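Local coordinates for prepilin-like protein (PDB 6QVF) that is a type IV pilin-like protein of natural competence that probably acts as a DNA receptor at the tip of a pilus, at residues E95-G99 with I100-W104. Residues are numbered along the deposited sequence; the frame is centred on the assembly and turned at random.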
ATOM      1  N   GLU B  95      15.839   2.163   7.708  1.00 23.08           N
ATOM      2  CA  GLU B  95      16.100   1.535   9.000  1.00 22.79           C
ATOM      3  C   GLU B  95      16.656   0.134   8.733  1.00 25.57           C
ATOM      4  O   GLU B  95      16.178  -0.579   7.872  1.00 27.63           O
ATOM      5  CB  GLU B  95      14.836   1.416   9.853  1.00 25.87           C
ATOM      6  CG  GLU B  95      14.214   2.703  10.337  1.00 29.50           C
ATOM      7  CD  GLU B  95      13.068   2.484  11.325  1.00 32.19           C
ATOM      8  OE1 GLU B  95      13.149   1.520  12.108  1.00 34.35           O
ATOM      9  OE2 GLU B  95      12.084   3.281  11.301  1.00 37.13           O
ATOM     10  N   THR B  96      17.621  -0.304   9.519  1.00 24.98           N
ATOM     11  CA  THR B  96      18.089  -1.701   9.393  1.00 26.54           C
ATOM     12  C   THR B  96      17.629  -2.502  10.611  1.00 26.45           C
ATOM     13  O   THR B  96      17.957  -2.157  11.731  1.00 28.79           O
ATOM     14  CB  THR B  96      19.608  -1.766   9.233  1.00 30.76           C
ATOM     15  OG1 THR B  96      19.912  -0.962   8.085  1.00 34.10           O
ATOM     16  CG2 THR B  96      20.117  -3.181   9.065  1.00 31.16           C
ATOM     17  N   ILE B  97      16.869  -3.560  10.340  1.00 26.63           N
ATOM     18  CA  ILE B  97      16.195  -4.433  11.295  1.00 25.65           C
ATOM     19  C   ILE B  97      16.786  -5.833  11.114  1.00 30.21           C
ATOM     20  O   ILE B  97      16.610  -6.457  10.066  1.00 30.25           O
ATOM     21  CB  ILE B  97      14.674  -4.466  11.041  1.00 30.03           C
ATOM     22  CG1 ILE B  97      14.058  -3.063  10.968  1.00 33.62           C
ATOM     23  CG2 ILE B  97      13.958  -5.359  12.054  1.00 34.82           C
ATOM     24  CD1 ILE B  97      14.283  -2.207  12.174  1.00 32.43           C
ATOM     25  N   PHE B  98      17.553  -6.273  12.105  1.00 33.26           N
ATOM     26  CA  PHE B  98      18.239  -7.593  12.067  1.00 38.07           C
ATOM     27  C   PHE B  98      18.924  -7.804  10.711  1.00 32.86           C
ATOM     28  O   PHE B  98      18.767  -8.861  10.075  1.00 37.85           O
ATOM     29  CB  PHE B  98      17.241  -8.717  12.362  1.00 39.78           C
ATOM     30  CG  PHE B  98      16.596  -8.615  13.721  1.00 46.07           C
ATOM     31  CD1 PHE B  98      17.383  -8.563  14.866  1.00 50.68           C
ATOM     32  CD2 PHE B  98      15.216  -8.516  13.863  1.00 48.28           C
ATOM     33  CE1 PHE B  98      16.800  -8.471  16.119  1.00 56.05           C
ATOM     34  CE2 PHE B  98      14.641  -8.412  15.124  1.00 52.05           C
ATOM     35  CZ  PHE B  98      15.434  -8.382  16.248  1.00 54.72           C
ATOM     36  N   GLY B  99      19.677  -6.789  10.284  1.00 29.59           N
ATOM     37  CA  GLY B  99      20.497  -6.835   9.105  1.00 31.37           C
ATOM     38  C   GLY B  99      19.718  -6.641   7.826  1.00 31.05           C
ATOM     39  O   GLY B  99      20.303  -6.765   6.768  1.00 30.20           O
ATOM     40  N   ILE B 100      18.423  -6.296   7.932  1.00 27.37           N
ATOM     41  CA  ILE B 100      17.583  -6.102   6.763  1.00 23.61           C
ATOM     42  C   ILE B 100      17.285  -4.615   6.626  1.00 21.34           C
ATOM     43  O   ILE B 100      16.603  -4.038   7.463  1.00 23.63           O
ATOM     44  CB  ILE B 100      16.286  -6.916   6.843  1.00 22.87           C
ATOM     45  CG1 ILE B 100      16.550  -8.413   6.991  1.00 26.13           C
ATOM     46  CG2 ILE B 100      15.409  -6.617   5.622  1.00 22.14           C
ATOM     47  CD1 ILE B 100      15.363  -9.175   7.529  1.00 24.99           C
ATOM     48  N   PRO B 101      17.807  -3.956   5.577  1.00 22.45           N
ATOM     49  CA  PRO B 101      17.486  -2.555   5.329  1.00 21.49           C
ATOM     50  C   PRO B 101      16.015  -2.421   4.912  1.00 20.70           C
ATOM     51  O   PRO B 101      15.571  -3.108   4.010  1.00 22.74           O
ATOM     52  CB  PRO B 101      18.391  -2.126   4.170  1.00 24.12           C
ATOM     53  CG  PRO B 101      19.152  -3.363   3.731  1.00 32.73           C
ATOM     54  CD  PRO B 101      18.629  -4.545   4.516  1.00 27.83           C
ATOM     55  N   VAL B 102      15.321  -1.448   5.519  1.00 19.50           N
ATOM     56  CA  VAL B 102      13.987  -1.123   5.185  1.00 18.90           C
ATOM     57  C   VAL B 102      13.928   0.355   4.805  1.00 17.67           C
ATOM     58  O   VAL B 102      14.059   1.228   5.676  1.00 19.60           O
ATOM     59  CB  VAL B 102      13.039  -1.403   6.365  1.00 19.22           C
ATOM     60  CG1 VAL B 102      11.605  -1.191   5.933  1.00 18.39           C
ATOM     61  CG2 VAL B 102      13.235  -2.828   6.923  1.00 19.58           C
ATOM     62  N   ALA B 103      13.687   0.639   3.517  1.00 17.44           N
ATOM     63  CA  ALA B 103      13.412   2.007   3.053  1.00 16.95           C
ATOM     64  C   ALA B 103      12.007   2.366   3.504  1.00 16.85           C
ATOM     65  O   ALA B 103      11.097   1.525   3.466  1.00 16.51           O
ATOM     66  CB  ALA B 103      13.520   2.094   1.573  1.00 19.25           C
ATOM     67  N   TRP B 104      11.818   3.606   3.949  1.00 17.26           N
ATOM     68  CA  TRP B 104      10.510   4.033   4.428  1.00 17.44           C
ATOM     69  C   TRP B 104      10.275   5.480   4.021  1.00 17.48           C
ATOM     70  O   TRP B 104      11.212   6.256   3.866  1.00 16.43           O
ATOM     71  CB  TRP B 104      10.363   3.866   5.952  1.00 16.58           C
ATOM     72  CG  TRP B 104      11.310   4.722   6.739  1.00 16.56           C
ATOM     73  CD1 TRP B 104      12.521   4.355   7.228  1.00 20.71           C
ATOM     74  CD2 TRP B 104      11.082   6.068   7.200  1.00 17.18           C
ATOM     75  NE1 TRP B 104      13.097   5.388   7.910  1.00 21.06           N
ATOM     76  CE2 TRP B 104      12.239   6.456   7.925  1.00 19.25           C
ATOM     77  CE3 TRP B 104      10.032   6.983   7.087  1.00 18.25           C
ATOM     78  CZ2 TRP B 104      12.359   7.718   8.513  1.00 19.81           C
ATOM     79  CZ3 TRP B 104      10.172   8.243   7.642  1.00 19.06           C
ATOM     80  CH2 TRP B 104      11.326   8.594   8.341  1.00 20.90           C
TER
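Glu95 and Trp104 touch across the strands away from the turn of a tight β-hairpin, a worked example of how neighbouring antiparallel strands bring side chains together diagonally. Glu95 CG lies 3.8 Å from Trp104 NE1, at the pyrrole end of the indole, while OE2 stands over one ring face with the carboxylate turned 80° from the ring plane. Trp104 reaches back to the first strand because CG sits between the backbone N and the carbonyl carbon (chi1 64°), which swings the indole toward Glu95. The glutamate, extended beyond CG, carries its carboxylate to the long helix 2-30, where OE1 forms a salt bridge with Arg24 and OE2 one with Arg25; Arg25 also makes a cation-pi contact with Trp104. Nearer the turn, on the same face of the sheet, Ile97 CG1 meets Val102 CG2 obliquely at 4.1 Å, and Val102 and Ile100 pack onto Ala124 of the next strand. Thr96 and Pro101 occupy the other face as a non-hydrogen-bonded pair. Two hydrogen-bonded pairs flank it: Val102 N meets Glu95 O at 2.7 Å, and Ile100 N reaches Ile97 O at 2.8 Å, closing a type I' turn through Phe98 and Gly99. An alanine in place of Trp104 removes the ring beside Glu95 CG and would probably leave Arg25 without its aromatic partner and open a gap between hairpin and helix. The chemistry thus combines apolar packing with charge pairing: two arginines probably stabilise the ionised carboxylate, and the indole, sharing Arg25 with it, helps tie the hairpin, whose first strand is outermost in the chain's four-stranded sheet, to the pilin's N-terminal helix.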